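Muconate lactonizing enzyme (Corynebacterium glutamicum, PDB 3I4K) belongs to the muconate lactonizing enzymes of the enolase superfamily and binds a magnesium ion in its barrel domain. Local coordinates at residues V47-P59 with G301-A313. Sequence-based numbering, arbitrary orientation.
Sequences VIGYGEGVVPGGP and GATSLEGPIGTAA
Strand 48-53 runs across the start of helix 308-313 at 99°, the two axes 7.0 Å apart, with E52 over G310. E52 carries the contact. Its CG is anti to the carbonyl carbon (chi1 -76°) and the chain is extended beyond it, which brings the carboxylate to the first turn of the helix. G307, the N-cap residue, gives its N-H to the syn lone pair of E52 OE1, with N to OE1 at 2.8 Å. G310 N approaches E52 OE2 at 2.9 Å from above the carboxylate plane. The second bond is nearly straight, 166° at the hydrogen. The buried carboxylate thus takes two amide N-H groups of the helix start, whose dipole would probably stabilise a negative charge there. Y340 OH also bonds OE2 and gives this oxygen a second partner. The I309 side chain crosses that of E52 at a slant, its CB 3.3 Å from E52 OE2, and its CD1 meets CB of Y50 at 4.1 Å. Further along, V54 CG1 touches CG of E306 at 3.9 Å, the two side chains crossing at about a right angle. P56 CG lies against the backbone O and CA of S304, and P56 CB meets CD2 of L305. The carboxylate of E306 turns to its own loop, where OE2 accepts from S304 N and bonds T277. The contact joins the N-terminal domain to the TIM-barrel domain, near the magnesium ion, which lies about 7 Å from the nearest atom of the P56 side chain. Strand 30-43 pairs with strand 48-53, helix 104-121 packs against V55 and S304, and helix 332-335 touches L305.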
ATOM      1  N   VAL A  47     -11.855 -23.949  -8.905  1.00 55.28           N
ATOM      2  CA  VAL A  47     -10.814 -23.655  -7.922  1.00 55.54           C
ATOM      3  C   VAL A  47     -11.410 -23.214  -6.585  1.00 54.71           C
ATOM      4  O   VAL A  47     -12.456 -22.561  -6.545  1.00 54.41           O
ATOM      5  CB  VAL A  47      -9.853 -22.561  -8.429  1.00 56.90           C
ATOM      6  CG1 VAL A  47     -10.633 -21.341  -8.829  1.00 58.66           C
ATOM      7  CG2 VAL A  47      -8.847 -22.200  -7.342  1.00 56.13           C
ATOM      8  N   ILE A  48     -10.742 -23.587  -5.497  1.00 54.62           N
ATOM      9  CA  ILE A  48     -11.190 -23.236  -4.149  1.00 55.40           C
ATOM     10  C   ILE A  48     -10.084 -22.517  -3.366  1.00 54.66           C
ATOM     11  O   ILE A  48      -8.995 -23.066  -3.171  1.00 54.09           O
ATOM     12  CB  ILE A  48     -11.607 -24.501  -3.360  1.00 56.54           C
ATOM     13  CG1 ILE A  48     -12.662 -25.283  -4.146  1.00 57.59           C
ATOM     14  CG2 ILE A  48     -12.171 -24.113  -2.000  1.00 57.77           C
ATOM     15  CD1 ILE A  48     -13.122 -26.555  -3.451  1.00 55.53           C
ATOM     16  N   GLY A  49     -10.369 -21.291  -2.924  1.00 54.66           N
ATOM     17  CA  GLY A  49      -9.400 -20.519  -2.158  1.00 53.47           C
ATOM     18  C   GLY A  49      -9.722 -20.546  -0.673  1.00 52.94           C
ATOM     19  O   GLY A  49     -10.890 -20.505  -0.292  1.00 53.42           O
ATOM     20  N   TYR A  50      -8.695 -20.602   0.172  1.00 52.32           N
ATOM     21  CA  TYR A  50      -8.906 -20.666   1.616  1.00 53.10           C
ATOM     22  C   TYR A  50      -8.337 -19.501   2.418  1.00 52.19           C
ATOM     23  O   TYR A  50      -7.266 -18.972   2.106  1.00 50.48           O
ATOM     24  CB  TYR A  50      -8.330 -21.972   2.159  1.00 55.93           C
ATOM     25  CG  TYR A  50      -9.026 -23.199   1.629  1.00 60.35           C
ATOM     26  CD1 TYR A  50     -10.297 -23.552   2.081  1.00 61.73           C
ATOM     27  CD2 TYR A  50      -8.430 -23.992   0.649  1.00 61.91           C
ATOM     28  CE1 TYR A  50     -10.958 -24.661   1.573  1.00 63.24           C
ATOM     29  CE2 TYR A  50      -9.084 -25.104   0.130  1.00 63.76           C
ATOM     30  CZ  TYR A  50     -10.348 -25.435   0.597  1.00 64.31           C
ATOM     31  OH  TYR A  50     -11.001 -26.540   0.097  1.00 66.06           O
ATOM     32  N   GLY A  51      -9.071 -19.122   3.463  1.00 51.29           N
ATOM     33  CA  GLY A  51      -8.662 -18.037   4.339  1.00 50.18           C
ATOM     34  C   GLY A  51      -9.083 -18.362   5.760  1.00 49.60           C
ATOM     35  O   GLY A  51     -10.033 -19.121   5.960  1.00 49.22           O
ATOM     36  N   GLU A  52      -8.392 -17.790   6.747  1.00 47.45           N
ATOM     37  CA  GLU A  52      -8.702 -18.049   8.151  1.00 45.48           C
ATOM     38  C   GLU A  52      -9.291 -16.896   8.965  1.00 45.67           C
ATOM     39  O   GLU A  52      -8.783 -15.776   8.942  1.00 47.15           O
ATOM     40  CB  GLU A  52      -7.450 -18.549   8.881  1.00 43.33           C
ATOM     41  CG  GLU A  52      -7.072 -20.004   8.598  1.00 45.27           C
ATOM     42  CD  GLU A  52      -5.904 -20.473   9.441  1.00 44.85           C
ATOM     43  OE1 GLU A  52      -5.629 -19.843  10.481  1.00 48.94           O
ATOM     44  OE2 GLU A  52      -5.265 -21.480   9.083  1.00 46.53           O
ATOM     45  N   GLY A  53     -10.372 -17.190   9.685  1.00 44.48           N
ATOM     46  CA  GLY A  53     -10.983 -16.214  10.573  1.00 42.66           C
ATOM     47  C   GLY A  53     -10.466 -16.688  11.922  1.00 41.97           C
ATOM     48  O   GLY A  53     -11.023 -17.615  12.511  1.00 41.42           O
ATOM     49  N   VAL A  54      -9.403 -16.059  12.420  1.00 39.58           N
ATOM     50  CA  VAL A  54      -8.791 -16.509  13.663  1.00 38.27           C
ATOM     51  C   VAL A  54      -8.185 -15.424  14.561  1.00 38.95           C
ATOM     52  O   VAL A  54      -7.543 -14.495  14.076  1.00 37.40           O
ATOM     53  CB  VAL A  54      -7.683 -17.540  13.319  1.00 39.38           C
ATOM     54  CG1 VAL A  54      -6.679 -16.909  12.352  1.00 38.12           C
ATOM     55  CG2 VAL A  54      -6.982 -18.019  14.572  1.00 36.52           C
ATOM     56  N   VAL A  55      -8.404 -15.564  15.869  1.00 37.99           N
ATOM     57  CA  VAL A  55      -7.875 -14.652  16.884  1.00 37.80           C
ATOM     58  C   VAL A  55      -7.088 -15.502  17.880  1.00 37.63           C
ATOM     59  O   VAL A  55      -7.261 -16.714  17.934  1.00 37.10           O
ATOM     60  CB  VAL A  55      -8.991 -13.909  17.653  1.00 36.82           C
ATOM     61  CG1 VAL A  55      -9.704 -12.938  16.730  1.00 35.90           C
ATOM     62  CG2 VAL A  55      -9.978 -14.914  18.255  1.00 36.74           C
ATOM     63  N   PRO A  56      -6.220 -14.875  18.689  1.00 38.36           N
ATOM     64  CA  PRO A  56      -5.412 -15.603  19.674  1.00 37.45           C
ATOM     65  C   PRO A  56      -6.198 -16.249  20.808  1.00 38.86           C
ATOM     66  O   PRO A  56      -6.269 -15.690  21.905  1.00 37.90           O
ATOM     67  CB  PRO A  56      -4.455 -14.528  20.206  1.00 37.14           C
ATOM     68  CG  PRO A  56      -4.440 -13.494  19.125  1.00 34.22           C
ATOM     69  CD  PRO A  56      -5.865 -13.445  18.688  1.00 36.76           C
ATOM     70  N   GLY A  57      -6.787 -17.417  20.551  1.00 39.62           N
ATOM     71  CA  GLY A  57      -7.528 -18.112  21.597  1.00 38.74           C
ATOM     72  C   GLY A  57      -9.018 -17.830  21.732  1.00 40.72           C
ATOM     73  O   GLY A  57      -9.831 -18.760  21.710  1.00 40.37           O
ATOM     74  N   GLY A  58      -9.390 -16.560  21.890  1.00 39.16           N
ATOM     75  CA  GLY A  58     -10.797 -16.223  22.036  1.00 39.05           C
ATOM     76  C   GLY A  58     -11.104 -14.734  21.926  1.00 39.94           C
ATOM     77  O   GLY A  58     -10.232 -13.937  21.576  1.00 41.86           O
ATOM     78  N   PRO A  59     -12.341 -14.323  22.232  1.00 39.12           N
ATOM     79  CA  PRO A  59     -12.701 -12.906  22.142  1.00 37.82           C
ATOM     80  C   PRO A  59     -12.072 -12.003  23.204  1.00 36.73           C
ATOM     81  O   PRO A  59     -12.308 -10.797  23.206  1.00 38.33           O
ATOM     82  CB  PRO A  59     -14.225 -12.939  22.218  1.00 36.55           C
ATOM     83  CG  PRO A  59     -14.480 -14.127  23.115  1.00 37.06           C
ATOM     84  CD  PRO A  59     -13.516 -15.148  22.573  1.00 38.05           C
ATOM     85  N   GLY A 301       6.535  -9.397  11.453  1.00 32.98           N
ATOM     86  CA  GLY A 301       5.575 -10.329  10.882  1.00 34.77           C
ATOM     87  C   GLY A 301       4.902 -11.040  12.048  1.00 37.29           C
ATOM     88  O   GLY A 301       5.256 -12.174  12.377  1.00 38.12           O
ATOM     89  N   ALA A 302       3.931 -10.369  12.673  1.00 36.68           N
ATOM     90  CA  ALA A 302       3.225 -10.907  13.834  1.00 37.36           C
ATOM     91  C   ALA A 302       2.151 -11.950  13.516  1.00 37.35           C
ATOM     92  O   ALA A 302       1.633 -12.029  12.396  1.00 37.18           O
ATOM     93  CB  ALA A 302       2.611  -9.750  14.655  1.00 35.04           C
ATOM     94  N   THR A 303       1.800 -12.725  14.534  1.00 37.78           N
ATOM     95  CA  THR A 303       0.815 -13.786  14.382  1.00 38.89           C
ATOM     96  C   THR A 303      -0.324 -13.704  15.378  1.00 39.10           C
ATOM     97  O   THR A 303      -0.153 -13.245  16.510  1.00 38.60           O
ATOM     98  CB  THR A 303       1.479 -15.176  14.533  1.00 37.17           C
ATOM     99  OG1 THR A 303       0.521 -16.195  14.246  1.00 39.02           O
ATOM    100  CG2 THR A 303       2.012 -15.374  15.944  1.00 35.33           C
ATOM    101  N   SER A 304      -1.496 -14.135  14.925  1.00 39.84           N
ATOM    102  CA  SER A 304      -2.682 -14.182  15.760  1.00 41.13           C
ATOM    103  C   SER A 304      -2.842 -15.668  16.073  1.00 41.84           C
ATOM    104  O   SER A 304      -3.940 -16.135  16.397  1.00 41.22           O
ATOM    105  CB  SER A 304      -3.899 -13.685  14.983  1.00 41.22           C
ATOM    106  OG  SER A 304      -3.824 -12.291  14.769  1.00 43.80           O
ATOM    107  N   LEU A 305      -1.722 -16.389  15.975  1.00 39.60           N
ATOM    108  CA  LEU A 305      -1.677 -17.834  16.180  1.00 41.23           C
ATOM    109  C   LEU A 305      -2.518 -18.493  15.097  1.00 41.09           C
ATOM    110  O   LEU A 305      -3.410 -19.300  15.380  1.00 39.85           O
ATOM    111  CB  LEU A 305      -2.197 -18.221  17.567  1.00 40.32           C
ATOM    112  CG  LEU A 305      -1.180 -18.357  18.705  1.00 42.18           C
ATOM    113  CD1 LEU A 305       0.203 -17.838  18.308  1.00 42.21           C
ATOM    114  CD2 LEU A 305      -1.722 -17.606  19.911  1.00 42.89           C
ATOM    115  N   GLU A 306      -2.232 -18.124  13.851  1.00 41.59           N
ATOM    116  CA  GLU A 306      -2.942 -18.680  12.703  1.00 41.63           C
ATOM    117  C   GLU A 306      -2.566 -20.137  12.507  1.00 41.06           C
ATOM    118  O   GLU A 306      -1.492 -20.578  12.936  1.00 39.02           O
ATOM    119  CB  GLU A 306      -2.580 -17.941  11.404  1.00 41.35           C
ATOM    120  CG  GLU A 306      -2.984 -16.471  11.331  1.00 41.96           C
ATOM    121  CD  GLU A 306      -2.002 -15.547  12.026  1.00 40.39           C
ATOM    122  OE1 GLU A 306      -0.958 -16.031  12.512  1.00 40.94           O
ATOM    123  OE2 GLU A 306      -2.278 -14.334  12.078  1.00 41.71           O
ATOM    124  N   GLY A 307      -3.458 -20.875  11.856  1.00 41.59           N
ATOM    125  CA  GLY A 307      -3.179 -22.262  11.552  1.00 43.85           C
ATOM    126  C   GLY A 307      -2.272 -22.245  10.329  1.00 45.85           C
ATOM    127  O   GLY A 307      -1.708 -21.196  10.001  1.00 45.14           O
ATOM    128  N   PRO A 308      -2.107 -23.375   9.624  1.00 45.16           N
ATOM    129  CA  PRO A 308      -1.243 -23.412   8.438  1.00 44.86           C
ATOM    130  C   PRO A 308      -1.676 -22.472   7.316  1.00 43.17           C
ATOM    131  O   PRO A 308      -0.839 -21.834   6.686  1.00 45.06           O
ATOM    132  CB  PRO A 308      -1.290 -24.883   8.025  1.00 46.33           C
ATOM    133  CG  PRO A 308      -2.656 -25.320   8.499  1.00 47.84           C
ATOM    134  CD  PRO A 308      -2.713 -24.693   9.871  1.00 46.12           C
ATOM    135  N   ILE A 309      -2.977 -22.385   7.068  1.00 41.19           N
ATOM    136  CA  ILE A 309      -3.486 -21.514   6.018  1.00 41.83           C
ATOM    137  C   ILE A 309      -3.205 -20.043   6.342  1.00 44.06           C
ATOM    138  O   ILE A 309      -2.639 -19.315   5.529  1.00 41.84           O
ATOM    139  CB  ILE A 309      -5.015 -21.714   5.823  1.00 41.03           C
ATOM    140  CG1 ILE A 309      -5.277 -23.016   5.054  1.00 43.70           C
ATOM    141  CG2 ILE A 309      -5.615 -20.546   5.072  1.00 40.84           C
ATOM    142  CD1 ILE A 309      -4.662 -23.046   3.656  1.00 42.80           C
ATOM    143  N   GLY A 310      -3.600 -19.618   7.540  1.00 43.43           N
ATOM    144  CA  GLY A 310      -3.393 -18.238   7.932  1.00 43.70           C
ATOM    145  C   GLY A 310      -1.933 -17.844   7.963  1.00 42.69           C
ATOM    146  O   GLY A 310      -1.570 -16.735   7.555  1.00 44.18           O
ATOM    147  N   THR A 311      -1.096 -18.752   8.452  1.00 40.68           N
ATOM    148  CA  THR A 311       0.334 -18.516   8.547  1.00 40.72           C
ATOM    149  C   THR A 311       0.956 -18.398   7.157  1.00 42.07           C
ATOM    150  O   THR A 311       1.881 -17.617   6.945  1.00 39.94           O
ATOM    151  CB  THR A 311       1.012 -19.660   9.314  1.00 41.74           C
ATOM    152  OG1 THR A 311       0.499 -19.702  10.656  1.00 42.61           O
ATOM    153  CG2 THR A 311       2.520 -19.474   9.341  1.00 40.50           C
ATOM    154  N   ALA A 312       0.437 -19.178   6.214  1.00 42.46           N
ATOM    155  CA  ALA A 312       0.934 -19.163   4.845  1.00 43.14           C
ATOM    156  C   ALA A 312       0.543 -17.852   4.160  1.00 43.34           C
ATOM    157  O   ALA A 312       1.279 -17.324   3.329  1.00 42.37           O
ATOM    158  CB  ALA A 312       0.366 -20.350   4.072  1.00 43.59           C
ATOM    159  N   ALA A 313      -0.630 -17.336   4.504  1.00 43.68           N
ATOM    160  CA  ALA A 313      -1.080 -16.085   3.916  1.00 44.00           C
ATOM    161  C   ALA A 313      -0.157 -14.980   4.417  1.00 43.40           C
ATOM    162  O   ALA A 313       0.217 -14.082   3.661  1.00 42.93           O
ATOM    163  CB  ALA A 313      -2.523 -15.804   4.309  1.00 42.75           C
TER